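Local coordinates for protein putative branched-chain amino acid ABC transporter (Rhodospirillum rubrum ATCC 11170, PDB 3HUT) that probably binds a branched-chain or related amino acid outside the cytoplasmic membrane and hands it to an ABC transporter for uptake, at residues L7-P12 and V46-A51; S53-D58 and D79-V84; Q116-T121 and T328-K333. One frame throughout, in Å; residues are numbered along the deposited sequence.

Contact 1 of 3, residues L7-P12 and V46-A51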
ATOM      1  N   LEU A   7      13.413   1.722 -19.300  1.00 10.05           N
ATOM      2  CA  LEU A   7      12.344   2.190 -18.428  1.00  9.99           C
ATOM      3  C   LEU A   7      12.979   3.281 -17.575  1.00 11.01           C
ATOM      4  O   LEU A   7      14.144   3.173 -17.193  1.00 10.73           O
ATOM      5  CB  LEU A   7      11.841   1.074 -17.507  1.00  8.71           C
ATOM      6  CG  LEU A   7      11.115  -0.110 -18.150  1.00  8.54           C
ATOM      7  CD1 LEU A   7      10.817  -1.141 -17.073  1.00  5.98           C
ATOM      8  CD2 LEU A   7       9.827   0.364 -18.816  1.00  6.56           C
ATOM      9  N   GLY A   8      12.230   4.337 -17.290  1.00  9.97           N
ATOM     10  CA  GLY A   8      12.773   5.388 -16.454  1.00  7.54           C
ATOM     11  C   GLY A   8      12.262   5.161 -15.048  1.00  7.58           C
ATOM     12  O   GLY A   8      11.243   4.504 -14.862  1.00  8.26           O
ATOM     13  N   TYR A   9      12.976   5.661 -14.050  1.00  7.48           N
ATOM     14  CA  TYR A   9      12.519   5.518 -12.678  1.00  8.03           C
ATOM     15  C   TYR A   9      12.913   6.776 -11.924  1.00  8.61           C
ATOM     16  O   TYR A   9      14.095   7.012 -11.678  1.00  6.96           O
ATOM     17  CB  TYR A   9      13.149   4.282 -12.019  1.00  8.01           C
ATOM     18  CG  TYR A   9      12.413   3.773 -10.787  1.00  9.74           C
ATOM     19  CD1 TYR A   9      12.509   2.431 -10.403  1.00  9.99           C
ATOM     20  CD2 TYR A   9      11.613   4.620 -10.015  1.00 10.38           C
ATOM     21  CE1 TYR A   9      11.818   1.942  -9.288  1.00  9.84           C
ATOM     22  CE2 TYR A   9      10.922   4.142  -8.900  1.00  8.85           C
ATOM     23  CZ  TYR A   9      11.027   2.801  -8.545  1.00  8.81           C
ATOM     24  OH  TYR A   9      10.322   2.316  -7.465  1.00  9.47           O
ATOM     25  N   GLU A  10      11.927   7.607 -11.599  1.00  6.12           N
ATOM     26  CA  GLU A  10      12.202   8.815 -10.839  1.00  7.93           C
ATOM     27  C   GLU A  10      11.881   8.488  -9.385  1.00  7.84           C
ATOM     28  O   GLU A  10      10.814   7.950  -9.079  1.00  7.45           O
ATOM     29  CB  GLU A  10      11.354   9.995 -11.332  1.00  6.13           C
ATOM     30  CG  GLU A  10       9.851   9.744 -11.396  1.00  6.92           C
ATOM     31  CD  GLU A  10       9.075  11.003 -11.750  1.00  9.10           C
ATOM     32  OE1 GLU A  10       8.902  11.868 -10.865  1.00  8.36           O
ATOM     33  OE2 GLU A  10       8.650  11.140 -12.920  1.00  8.58           O
ATOM     34  N   LEU A  11      12.826   8.793  -8.501  1.00  8.61           N
ATOM     35  CA  LEU A  11      12.682   8.528  -7.075  1.00  8.48           C
ATOM     36  C   LEU A  11      13.605   9.430  -6.259  1.00  9.19           C
ATOM     37  O   LEU A  11      14.610   9.937  -6.767  1.00  8.32           O
ATOM     38  CB  LEU A  11      12.997   7.055  -6.771  1.00  8.89           C
ATOM     39  CG  LEU A  11      14.146   6.355  -7.511  1.00 10.93           C
ATOM     40  CD1 LEU A  11      15.360   7.253  -7.612  1.00 10.43           C
ATOM     41  CD2 LEU A  11      14.496   5.062  -6.794  1.00 11.81           C
ATOM     42  N   PRO A  12      13.270   9.646  -4.981  1.00  9.70           N
ATOM     43  CA  PRO A  12      14.082  10.498  -4.108  1.00 10.01           C
ATOM     44  C   PRO A  12      15.315   9.823  -3.513  1.00 10.17           C
ATOM     45  O   PRO A  12      15.197   8.917  -2.691  1.00 10.76           O
ATOM     46  CB  PRO A  12      13.081  10.939  -3.044  1.00 10.71           C
ATOM     47  CG  PRO A  12      12.197   9.737  -2.906  1.00  9.65           C
ATOM     48  CD  PRO A  12      11.985   9.301  -4.344  1.00 10.25           C
ATOM     49  N   VAL A  46      16.136  -5.704 -20.236  1.00 15.29           N
ATOM     50  CA  VAL A  46      15.531  -4.434 -19.877  1.00 13.73           C
ATOM     51  C   VAL A  46      16.460  -3.754 -18.888  1.00 13.57           C
ATOM     52  O   VAL A  46      17.025  -4.407 -18.012  1.00 12.72           O
ATOM     53  CB  VAL A  46      14.157  -4.617 -19.189  1.00 15.18           C
ATOM     54  CG1 VAL A  46      13.555  -3.253 -18.874  1.00 11.96           C
ATOM     55  CG2 VAL A  46      13.219  -5.418 -20.078  1.00 12.98           C
ATOM     56  N   ASP A  47      16.631  -2.448 -19.036  1.00 14.05           N
ATOM     57  CA  ASP A  47      17.480  -1.711 -18.111  1.00 15.08           C
ATOM     58  C   ASP A  47      16.684  -0.537 -17.578  1.00 13.15           C
ATOM     59  O   ASP A  47      15.765  -0.053 -18.234  1.00 11.42           O
ATOM     60  CB  ASP A  47      18.749  -1.222 -18.805  1.00 19.19           C
ATOM     61  CG  ASP A  47      19.785  -0.707 -17.820  1.00 24.43           C
ATOM     62  OD1 ASP A  47      19.939  -1.326 -16.742  1.00 24.79           O
ATOM     63  OD2 ASP A  47      20.449   0.307 -18.127  1.00 28.19           O
ATOM     64  N   ILE A  48      17.029  -0.092 -16.376  1.00 10.54           N
ATOM     65  CA  ILE A  48      16.335   1.026 -15.763  1.00  9.81           C
ATOM     66  C   ILE A  48      17.241   2.249 -15.629  1.00  9.70           C
ATOM     67  O   ILE A  48      18.383   2.157 -15.167  1.00  8.33           O
ATOM     68  CB  ILE A  48      15.788   0.650 -14.364  1.00  9.95           C
ATOM     69  CG1 ILE A  48      14.660  -0.378 -14.507  1.00 10.74           C
ATOM     70  CG2 ILE A  48      15.299   1.895 -13.641  1.00  7.85           C
ATOM     71  CD1 ILE A  48      14.128  -0.899 -13.185  1.00 10.92           C
ATOM     72  N   LEU A  49      16.718   3.388 -16.055  1.00  8.33           N
ATOM     73  CA  LEU A  49      17.433   4.648 -15.963  1.00  9.22           C
ATOM     74  C   LEU A  49      16.823   5.392 -14.779  1.00  9.99           C
ATOM     75  O   LEU A  49      15.668   5.824 -14.827  1.00 10.30           O
ATOM     76  CB  LEU A  49      17.249   5.450 -17.254  1.00 12.16           C
ATOM     77  CG  LEU A  49      18.080   6.723 -17.440  1.00 15.87           C
ATOM     78  CD1 LEU A  49      17.972   7.192 -18.895  1.00 18.57           C
ATOM     79  CD2 LEU A  49      17.605   7.800 -16.486  1.00 21.09           C
ATOM     80  N   TYR A  50      17.596   5.519 -13.710  1.00  9.32           N
ATOM     81  CA  TYR A  50      17.145   6.206 -12.506  1.00  9.69           C
ATOM     82  C   TYR A  50      17.420   7.702 -12.571  1.00  9.66           C
ATOM     83  O   TYR A  50      18.368   8.142 -13.218  1.00  8.14           O
ATOM     84  CB  TYR A  50      17.867   5.639 -11.285  1.00 10.06           C
ATOM     85  CG  TYR A  50      17.553   4.195 -11.001  1.00  8.75           C
ATOM     86  CD1 TYR A  50      16.422   3.840 -10.270  1.00 10.14           C
ATOM     87  CD2 TYR A  50      18.387   3.181 -11.467  1.00 10.42           C
ATOM     88  CE1 TYR A  50      16.129   2.506 -10.007  1.00 10.08           C
ATOM     89  CE2 TYR A  50      18.102   1.840 -11.211  1.00 10.07           C
ATOM     90  CZ  TYR A  50      16.969   1.512 -10.477  1.00 10.57           C
ATOM     91  OH  TYR A  50      16.692   0.192 -10.196  1.00 10.70           O
ATOM     92  N   ALA A  51      16.586   8.475 -11.885  1.00  9.55           N
ATOM     93  CA  ALA A  51      16.751   9.926 -11.826  1.00 10.59           C
ATOM     94  C   ALA A  51      16.353  10.392 -10.429  1.00 10.44           C
ATOM     95  O   ALA A  51      15.267  10.061  -9.943  1.00  9.65           O
ATOM     96  CB  ALA A  51      15.881  10.605 -12.881  1.00  9.75           C
TER
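Strands 5-11 and 46-52 are the two strands of a beta-alpha-beta crossover connected through helix 18-37, and Leu7 to Leu11 pair in parallel with Val46 to Ala51. The ladder alternates in the manner of parallel strands: Leu7 N donates to Asp47 O, Leu7 O accepts from Leu49 N, Tyr9 gives its N to Leu49 O and takes Ala51 N on its O, and Leu11 N closes the series on Ala51 O. The Leu49 N to Leu7 O bond is short, 2.8 Å, and almost straight, 174° at the hydrogen, although the strand directions diverge by 31°.

The side chains beside this ladder are apolar where they touch. Tyr9 holds its CG roughly opposite its own N (chi1 -160°), and from there Tyr9 CD1 reaches Tyr50 CE1 at 3.6 Å. The two rings are nearly parallel but slid well apart, their centroids 5.7 Å distant, so they meet with little overlap. Ile48 CG2 touches both: it lies 3.6 Å from Tyr9 CB, at the edge of the Tyr9 ring, and 3.5 Å above the centre of the Tyr50 ring. Leu11 CD2 covers a rim of one Tyr9 face, and farther back Leu7 CD1 packs on Val46 CG1 at 3.9 Å. With a serine in place of Tyr9, Ile48 CG2 and the Tyr50 ring would probably lose their shared aromatic neighbour and border a gap.

Helix 18-37, through Phe24, and helix 277-296, through Val286 and Met289, cover the face of the sheet that carries Leu7, Tyr9 and Ile48. Helix 57-69 lies on the face of Glu10, Leu49 and Ala51. Gly8 and Glu10 bond strand 73-78 on the other side of strand 5-11; strand 46-52 is an outermost strand of the parallel sheet.

Contact 2 of 3, residues S53-D58 and D79-V84; sequences SRDDAD and DFSSTV
Asp55 reaches across to Ser81 and Val84, and its side chain is a compact example of one carboxylate oxygen serving several partners. CB itself stays clear of residues 79-84, but with CG swung opposite the backbone N (chi1 -167°) the carboxylate is carried over to them. Asp55 CG passes 4.1 Å from Val84 CG2. At the tip, Asp55 OD1 takes the Ser81 hydroxyl on its syn lone pair, with Ser81 OG 2.8 Å away, and rests 3.3 Å from Val84 CG2. A water donates to Asp55 OD1 at 2.6 Å, and the edge of the Phe80 ring lies a little farther off.

The Ser81 hydroxyl works in both directions. While donating to Asp55, Ser81 OG accepts from Val84 N at 3.1 Å, the N-cap bond of helix 82-95, so the carboxylate is likely to hold the capping hydroxyl in place.

A second bridge runs beside the first. Ser53 OG donates to Asp79 OD1 at 2.9 Å, on the syn lone pair, and accepts from Asp55 N in an ST turn; Phe80 N takes the anti lone pair of that same Asp79 oxygen. The water joins the two bridges, giving one hydrogen to Asp55 OD1 and one to Asp79 OD1 and accepting from Ser81 N. These carboxylate oxygens, Asp55 OD1 and Asp79 OD1, stand 4.9 Å apart, and the water between them would be expected to ease their mutual repulsion.

Beside the polar network Val84 CG2 packs 3.5 Å from the carbonyl carbon C of Asp55. The contact thus sets side by side the starts of helices 57-69 and 82-95, just past strands 46-52 and 73-78. Ala57 continues the packing onto Ala87 of helix 82-95, and Phe80 stacks on Tyr20 of helix 18-37.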
ATOM      1  N   SER A  53      14.764  12.579  -8.080  1.00  9.08           N
ATOM      2  CA  SER A  53      13.742  13.616  -8.081  1.00 10.95           C
ATOM      3  C   SER A  53      13.830  14.531  -6.857  1.00 10.99           C
ATOM      4  O   SER A  53      13.240  15.612  -6.842  1.00 11.53           O
ATOM      5  CB  SER A  53      12.355  12.982  -8.108  1.00 11.22           C
ATOM      6  OG  SER A  53      12.059  12.400  -6.848  1.00 12.65           O
ATOM      7  N   ARG A  54      14.552  14.083  -5.832  1.00 10.90           N
ATOM      8  CA  ARG A  54      14.708  14.838  -4.588  1.00 12.39           C
ATOM      9  C   ARG A  54      13.359  15.108  -3.926  1.00 12.52           C
ATOM     10  O   ARG A  54      13.258  15.942  -3.024  1.00 11.94           O
ATOM     11  CB  ARG A  54      15.406  16.177  -4.852  1.00 13.72           C
ATOM     12  CG  ARG A  54      16.752  16.061  -5.544  1.00 17.50           C
ATOM     13  CD  ARG A  54      17.652  17.229  -5.165  1.00 21.75           C
ATOM     14  NE  ARG A  54      17.021  18.522  -5.417  1.00 22.97           N
ATOM     15  CZ  ARG A  54      16.828  19.034  -6.625  1.00 24.57           C
ATOM     16  NH1 ARG A  54      17.222  18.359  -7.697  1.00 25.02           N
ATOM     17  NH2 ARG A  54      16.246  20.217  -6.762  1.00 24.85           N
ATOM     18  N   ASP A  55      12.331  14.385  -4.362  1.00 12.38           N
ATOM     19  CA  ASP A  55      10.978  14.571  -3.846  1.00 11.87           C
ATOM     20  C   ASP A  55      10.609  16.038  -4.021  1.00 12.47           C
ATOM     21  O   ASP A  55       9.968  16.647  -3.162  1.00 12.10           O
ATOM     22  CB  ASP A  55      10.881  14.175  -2.369  1.00 12.28           C
ATOM     23  CG  ASP A  55       9.437  14.054  -1.897  1.00 15.41           C
ATOM     24  OD1 ASP A  55       8.615  13.529  -2.676  1.00 16.25           O
ATOM     25  OD2 ASP A  55       9.122  14.462  -0.758  1.00 15.70           O
ATOM     26  N   ASP A  56      11.039  16.596  -5.148  1.00 13.01           N
ATOM     27  CA  ASP A  56      10.785  17.996  -5.480  1.00 14.01           C
ATOM     28  C   ASP A  56       9.962  18.077  -6.762  1.00 13.63           C
ATOM     29  O   ASP A  56      10.362  17.552  -7.799  1.00 11.73           O
ATOM     30  CB  ASP A  56      12.124  18.721  -5.655  1.00 15.07           C
ATOM     31  CG  ASP A  56      11.958  20.185  -5.991  1.00 18.05           C
ATOM     32  OD1 ASP A  56      11.671  20.507  -7.164  1.00 18.74           O
ATOM     33  OD2 ASP A  56      12.106  21.015  -5.072  1.00 20.15           O
ATOM     34  N   ALA A  57       8.809  18.736  -6.685  1.00 14.39           N
ATOM     35  CA  ALA A  57       7.921  18.859  -7.834  1.00 13.94           C
ATOM     36  C   ALA A  57       8.600  19.419  -9.080  1.00 13.79           C
ATOM     37  O   ALA A  57       8.476  18.849 -10.166  1.00 12.72           O
ATOM     38  CB  ALA A  57       6.712  19.711  -7.468  1.00 14.27           C
ATOM     39  N   ASP A  58       9.319  20.528  -8.935  1.00 13.28           N
ATOM     40  CA  ASP A  58       9.987  21.124 -10.086  1.00 15.00           C
ATOM     41  C   ASP A  58      11.049  20.209 -10.677  1.00 13.58           C
ATOM     42  O   ASP A  58      11.225  20.161 -11.891  1.00 12.50           O
ATOM     43  CB  ASP A  58      10.611  22.473  -9.715  1.00 19.04           C
ATOM     44  CG  ASP A  58       9.569  23.524  -9.388  1.00 22.71           C
ATOM     45  OD1 ASP A  58       8.582  23.634 -10.145  1.00 24.15           O
ATOM     46  OD2 ASP A  58       9.739  24.243  -8.381  1.00 26.14           O
ATOM     47  N   ASP A  79       8.080   7.802  -8.823  1.00 23.30           N
ATOM     48  CA  ASP A  79       8.031   8.502  -7.570  1.00 17.44           C
ATOM     49  C   ASP A  79       7.221   8.149  -6.366  1.00 15.41           C
ATOM     50  O   ASP A  79       6.106   7.659  -6.398  1.00 15.00           O
ATOM     51  CB  ASP A  79       7.870   9.991  -7.855  1.00 15.03           C
ATOM     52  CG  ASP A  79       9.177  10.757  -7.642  1.00 16.06           C
ATOM     53  OD1 ASP A  79       9.703  10.672  -6.512  1.00 12.25           O
ATOM     54  OD2 ASP A  79       9.685  11.432  -8.576  1.00 13.87           O
ATOM     55  N   PHE A  80       7.894   8.436  -5.276  1.00 11.45           N
ATOM     56  CA  PHE A  80       7.462   8.200  -3.937  1.00 11.14           C
ATOM     57  C   PHE A  80       6.191   8.893  -3.442  1.00 10.36           C
ATOM     58  O   PHE A  80       5.217   8.232  -3.082  1.00  9.81           O
ATOM     59  CB  PHE A  80       8.632   8.567  -3.056  1.00 11.09           C
ATOM     60  CG  PHE A  80       8.338   8.447  -1.652  1.00 11.52           C
ATOM     61  CD1 PHE A  80       8.117   7.199  -1.113  1.00 13.81           C
ATOM     62  CD2 PHE A  80       8.191   9.579  -0.867  1.00 14.06           C
ATOM     63  CE1 PHE A  80       7.743   7.064   0.196  1.00 14.51           C
ATOM     64  CE2 PHE A  80       7.816   9.461   0.445  1.00 12.62           C
ATOM     65  CZ  PHE A  80       7.588   8.200   0.983  1.00 13.66           C
ATOM     66  N   SER A  81       6.206  10.221  -3.398  1.00  9.65           N
ATOM     67  CA  SER A  81       5.051  10.963  -2.904  1.00 10.28           C
ATOM     68  C   SER A  81       3.972  11.172  -3.951  1.00  9.25           C
ATOM     69  O   SER A  81       4.245  11.183  -5.152  1.00  9.02           O
ATOM     70  CB  SER A  81       5.478  12.329  -2.367  1.00 11.22           C
ATOM     71  OG  SER A  81       5.902  13.169  -3.426  1.00 12.44           O
ATOM     72  N   SER A  82       2.741  11.350  -3.484  1.00  8.85           N
ATOM     73  CA  SER A  82       1.627  11.588  -4.384  1.00  9.14           C
ATOM     74  C   SER A  82       1.820  12.937  -5.071  1.00  9.69           C
ATOM     75  O   SER A  82       1.643  13.058  -6.283  1.00  9.73           O
ATOM     76  CB  SER A  82       0.307  11.575  -3.605  1.00  8.66           C
ATOM     77  OG  SER A  82      -0.064  10.245  -3.275  1.00  8.91           O
ATOM     78  N   THR A  83       2.203  13.946  -4.293  1.00  9.84           N
ATOM     79  CA  THR A  83       2.413  15.289  -4.837  1.00 11.49           C
ATOM     80  C   THR A  83       3.407  15.319  -5.990  1.00  8.84           C
ATOM     81  O   THR A  83       3.144  15.915  -7.031  1.00  7.79           O
ATOM     82  CB  THR A  83       2.914  16.267  -3.755  1.00 13.51           C
ATOM     83  OG1 THR A  83       1.922  16.397  -2.732  1.00 18.62           O
ATOM     84  CG2 THR A  83       3.178  17.638  -4.361  1.00 16.23           C
ATOM     85  N   VAL A  84       4.556  14.684  -5.804  1.00  8.71           N
ATOM     86  CA  VAL A  84       5.570  14.671  -6.842  1.00  9.43           C
ATOM     87  C   VAL A  84       5.148  13.771  -7.999  1.00  9.39           C
ATOM     88  O   VAL A  84       5.392  14.089  -9.164  1.00 11.49           O
ATOM     89  CB  VAL A  84       6.932  14.217  -6.269  1.00 10.45           C
ATOM     90  CG1 VAL A  84       7.970  14.127  -7.370  1.00  9.25           C
ATOM     91  CG2 VAL A  84       7.384  15.213  -5.208  1.00 12.13           C
TER
HETATM   92  O   HOH W   1       8.549  11.506  -4.230  1.00 14.46           O

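Contact 3 of 3, residues Q116-T121 and T328-K333; sequences QFRAIT and TRETTK
Charge pairs Arg118 with Glu330: Arg118 NH1 meets Glu330 OE2 at 2.9 Å on the syn lone pair, the guanidinium and carboxylate lying within 19° of coplanar. Glu330 OE2 also accepts Thr331 N, from above the carboxylate plane, while Arg118 spends NE on Ala104 O and NH2 on His106 O.

Side-chain donors then reach three carbonyls of the other backbone, those of Gln116, Arg118 and Ala119. Arg329 NH1 bonds Gln116 O at 2.8 Å within its own guanidinium plane, Thr331 OG1 bonds Arg118 O, and Lys333 NZ makes a weak bond to Ala119 O, its stronger partner being Thr319. A water links Arg118 N with Arg329 O and Thr331 OG1. Ile120 O is buried beside Thr331 CB, 3.4 Å away, without a polar partner.

Apolar contact is slighter. The side chains of Arg329 and Phe117 cross at about a right angle, with Arg329 CG 3.6 Å from Phe117 CE1, and Thr121 CG2 lies 3.7 Å from Lys333 CG.

Residues 116-121 leave one sheet for helix 126-136 as 328-333 enter the other through strand 331-341, consistent with two of the interlobe crossings of type I periplasmic binding proteins.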
ATOM      1  N   GLN A 116      -1.833   7.049 -15.728  1.00  9.07           N
ATOM      2  CA  GLN A 116      -1.342   6.793 -14.374  1.00  7.35           C
ATOM      3  C   GLN A 116      -1.790   5.462 -13.780  1.00  8.69           C
ATOM      4  O   GLN A 116      -2.932   5.032 -13.964  1.00  5.86           O
ATOM      5  CB  GLN A 116      -1.771   7.912 -13.420  1.00  8.66           C
ATOM      6  CG  GLN A 116      -0.874   9.144 -13.435  1.00  6.81           C
ATOM      7  CD  GLN A 116      -0.891   9.860 -14.765  1.00  7.69           C
ATOM      8  OE1 GLN A 116      -1.957  10.192 -15.290  1.00 10.63           O
ATOM      9  NE2 GLN A 116       0.293  10.116 -15.316  1.00  8.94           N
ATOM     10  N   PHE A 117      -0.872   4.823 -13.060  1.00  7.07           N
ATOM     11  CA  PHE A 117      -1.137   3.547 -12.403  1.00  7.70           C
ATOM     12  C   PHE A 117      -0.406   3.573 -11.065  1.00  6.79           C
ATOM     13  O   PHE A 117       0.590   4.277 -10.915  1.00  5.42           O
ATOM     14  CB  PHE A 117      -0.614   2.385 -13.256  1.00  8.36           C
ATOM     15  CG  PHE A 117      -1.251   2.296 -14.613  1.00  8.16           C
ATOM     16  CD1 PHE A 117      -2.457   1.623 -14.790  1.00  9.55           C
ATOM     17  CD2 PHE A 117      -0.665   2.922 -15.709  1.00  9.01           C
ATOM     18  CE1 PHE A 117      -3.065   1.574 -16.046  1.00  8.94           C
ATOM     19  CE2 PHE A 117      -1.268   2.879 -16.964  1.00  6.53           C
ATOM     20  CZ  PHE A 117      -2.466   2.207 -17.130  1.00  6.54           C
ATOM     21  N   ARG A 118      -0.907   2.812 -10.099  1.00  6.80           N
ATOM     22  CA  ARG A 118      -0.294   2.744  -8.772  1.00  8.72           C
ATOM     23  C   ARG A 118      -0.229   1.295  -8.310  1.00  7.82           C
ATOM     24  O   ARG A 118      -1.147   0.508  -8.565  1.00  7.74           O
ATOM     25  CB  ARG A 118      -1.107   3.568  -7.763  1.00  9.57           C
ATOM     26  CG  ARG A 118      -2.600   3.293  -7.811  1.00 13.56           C
ATOM     27  CD  ARG A 118      -3.302   3.632  -6.502  1.00 16.18           C
ATOM     28  NE  ARG A 118      -3.066   5.009  -6.110  1.00 21.61           N
ATOM     29  CZ  ARG A 118      -3.982   5.971  -6.126  1.00 17.83           C
ATOM     30  NH1 ARG A 118      -5.222   5.720  -6.513  1.00 16.40           N
ATOM     31  NH2 ARG A 118      -3.641   7.193  -5.766  1.00 15.56           N
ATOM     32  N   ALA A 119       0.856   0.942  -7.628  1.00  5.81           N
ATOM     33  CA  ALA A 119       1.027  -0.416  -7.134  1.00  5.67           C
ATOM     34  C   ALA A 119       0.353  -0.574  -5.778  1.00  7.39           C
ATOM     35  O   ALA A 119      -0.007  -1.680  -5.379  1.00  7.91           O
ATOM     36  CB  ALA A 119       2.509  -0.747  -7.023  1.00  5.07           C
ATOM     37  N   ILE A 120       0.174   0.543  -5.082  1.00  6.51           N
ATOM     38  CA  ILE A 120      -0.446   0.556  -3.762  1.00  7.25           C
ATOM     39  C   ILE A 120      -1.942   0.847  -3.917  1.00  7.81           C
ATOM     40  O   ILE A 120      -2.391   1.213  -5.000  1.00  8.83           O
ATOM     41  CB  ILE A 120       0.209   1.650  -2.888  1.00  5.76           C
ATOM     42  CG1 ILE A 120      -0.153   1.465  -1.414  1.00  7.53           C
ATOM     43  CG2 ILE A 120      -0.243   3.020  -3.367  1.00  8.32           C
ATOM     44  CD1 ILE A 120       0.695   2.330  -0.481  1.00 11.07           C
ATOM     45  N   THR A 121      -2.717   0.663  -2.851  1.00  8.93           N
ATOM     46  CA  THR A 121      -4.155   0.947  -2.907  1.00  9.03           C
ATOM     47  C   THR A 121      -4.373   2.272  -2.196  1.00 10.05           C
ATOM     48  O   THR A 121      -3.479   2.752  -1.502  1.00 10.98           O
ATOM     49  CB  THR A 121      -4.995  -0.123  -2.164  1.00 10.15           C
ATOM     50  OG1 THR A 121      -4.671  -0.096  -0.770  1.00 12.66           O
ATOM     51  CG2 THR A 121      -4.712  -1.517  -2.711  1.00  6.81           C
ATOM     52  N   THR A 328     -11.524   2.320 -14.256  1.00  9.58           N
ATOM     53  CA  THR A 328     -10.828   3.408 -13.565  1.00  9.15           C
ATOM     54  C   THR A 328      -9.315   3.278 -13.387  1.00  9.05           C
ATOM     55  O   THR A 328      -8.640   4.277 -13.107  1.00  9.39           O
ATOM     56  CB  THR A 328     -11.394   3.594 -12.163  1.00  9.90           C
ATOM     57  OG1 THR A 328     -11.117   2.415 -11.398  1.00  7.15           O
ATOM     58  CG2 THR A 328     -12.901   3.829 -12.210  1.00  9.08           C
ATOM     59  N   ARG A 329      -8.795   2.061 -13.534  1.00  7.25           N
ATOM     60  CA  ARG A 329      -7.371   1.779 -13.345  1.00  7.92           C
ATOM     61  C   ARG A 329      -7.024   1.766 -11.854  1.00  7.77           C
ATOM     62  O   ARG A 329      -5.862   1.654 -11.490  1.00  6.29           O
ATOM     63  CB  ARG A 329      -6.496   2.819 -14.054  1.00  6.55           C
ATOM     64  CG  ARG A 329      -6.465   2.687 -15.572  1.00  6.82           C
ATOM     65  CD  ARG A 329      -5.891   3.945 -16.231  1.00  7.89           C
ATOM     66  NE  ARG A 329      -6.782   5.090 -16.066  1.00 11.48           N
ATOM     67  CZ  ARG A 329      -6.586   6.087 -15.208  1.00 12.71           C
ATOM     68  NH1 ARG A 329      -5.510   6.102 -14.423  1.00 12.00           N
ATOM     69  NH2 ARG A 329      -7.475   7.066 -15.120  1.00 11.28           N
ATOM     70  N   GLU A 330      -8.033   1.892 -10.995  1.00  8.46           N
ATOM     71  CA  GLU A 330      -7.792   1.892  -9.552  1.00  9.64           C
ATOM     72  C   GLU A 330      -7.306   0.513  -9.105  1.00 10.74           C
ATOM     73  O   GLU A 330      -7.764  -0.515  -9.609  1.00  9.35           O
ATOM     74  CB  GLU A 330      -9.066   2.275  -8.791  1.00 10.81           C
ATOM     75  CG  GLU A 330      -8.833   2.503  -7.309  1.00 12.68           C
ATOM     76  CD  GLU A 330      -7.759   3.543  -7.047  1.00 15.62           C
ATOM     77  OE1 GLU A 330      -8.017   4.746  -7.273  1.00 14.70           O
ATOM     78  OE2 GLU A 330      -6.651   3.152  -6.623  1.00 16.65           O
ATOM     79  N   THR A 331      -6.384   0.497  -8.149  1.00  9.92           N
ATOM     80  CA  THR A 331      -5.808  -0.745  -7.653  1.00  8.20           C
ATOM     81  C   THR A 331      -6.576  -1.392  -6.506  1.00  8.44           C
ATOM     82  O   THR A 331      -6.943  -0.728  -5.543  1.00  7.88           O
ATOM     83  CB  THR A 331      -4.351  -0.513  -7.182  1.00  8.98           C
ATOM     84  OG1 THR A 331      -3.609   0.120  -8.228  1.00  8.88           O
ATOM     85  CG2 THR A 331      -3.674  -1.836  -6.835  1.00  8.71           C
ATOM     86  N   THR A 332      -6.827  -2.691  -6.628  1.00  8.80           N
ATOM     87  CA  THR A 332      -7.494  -3.453  -5.579  1.00  9.63           C
ATOM     88  C   THR A 332      -6.595  -4.656  -5.325  1.00 10.05           C
ATOM     89  O   THR A 332      -5.871  -5.098  -6.221  1.00 10.70           O
ATOM     90  CB  THR A 332      -8.911  -3.928  -5.986  1.00 10.52           C
ATOM     91  OG1 THR A 332      -8.838  -4.709  -7.183  1.00 10.17           O
ATOM     92  CG2 THR A 332      -9.838  -2.728  -6.203  1.00 11.47           C
ATOM     93  N   LYS A 333      -6.623  -5.178  -4.106  1.00 10.05           N
ATOM     94  CA  LYS A 333      -5.778  -6.309  -3.756  1.00  9.16           C
ATOM     95  C   LYS A 333      -6.459  -7.282  -2.814  1.00  8.13           C
ATOM     96  O   LYS A 333      -7.383  -6.915  -2.097  1.00  6.25           O
ATOM     97  CB  LYS A 333      -4.506  -5.813  -3.069  1.00 10.62           C
ATOM     98  CG  LYS A 333      -3.632  -4.896  -3.889  1.00 10.07           C
ATOM     99  CD  LYS A 333      -2.391  -4.528  -3.092  1.00 14.72           C
ATOM    100  CE  LYS A 333      -1.313  -3.947  -3.991  1.00 13.50           C
ATOM    101  NZ  LYS A 333      -0.107  -3.614  -3.210  1.00 21.40           N
TER
HETATM  102  O   HOH W   2      -3.189   1.439 -10.822  1.00  8.32           O
HETATM  103  O   HOH W   3      -1.418  -1.435  -0.830  1.00  6.46           O

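Overall arrangement
Contacts 1 and 2 work on neighbouring parts of one lobe and touch directly: at the end of strand 5-11, Glu10 O and Leu11 O probably accept the backbone N of Asp79 and Ser53 of contact 2. Contact 1 is the buried one, a ladder of main-chain bonds flanked by aliphatic and aromatic groups. Contact 2, partly buried where the strands give way to helices, trades those for carboxylates, hydroxyls and a bridging water. Contact 3 is also partly buried and reaches the same parallel sheet at its other outermost strand, about 20 Å between centres from contact 1. It alone ties segments some two hundred residues apart, and relies on a salt bridge and on side chains bonding to main-chain oxygens.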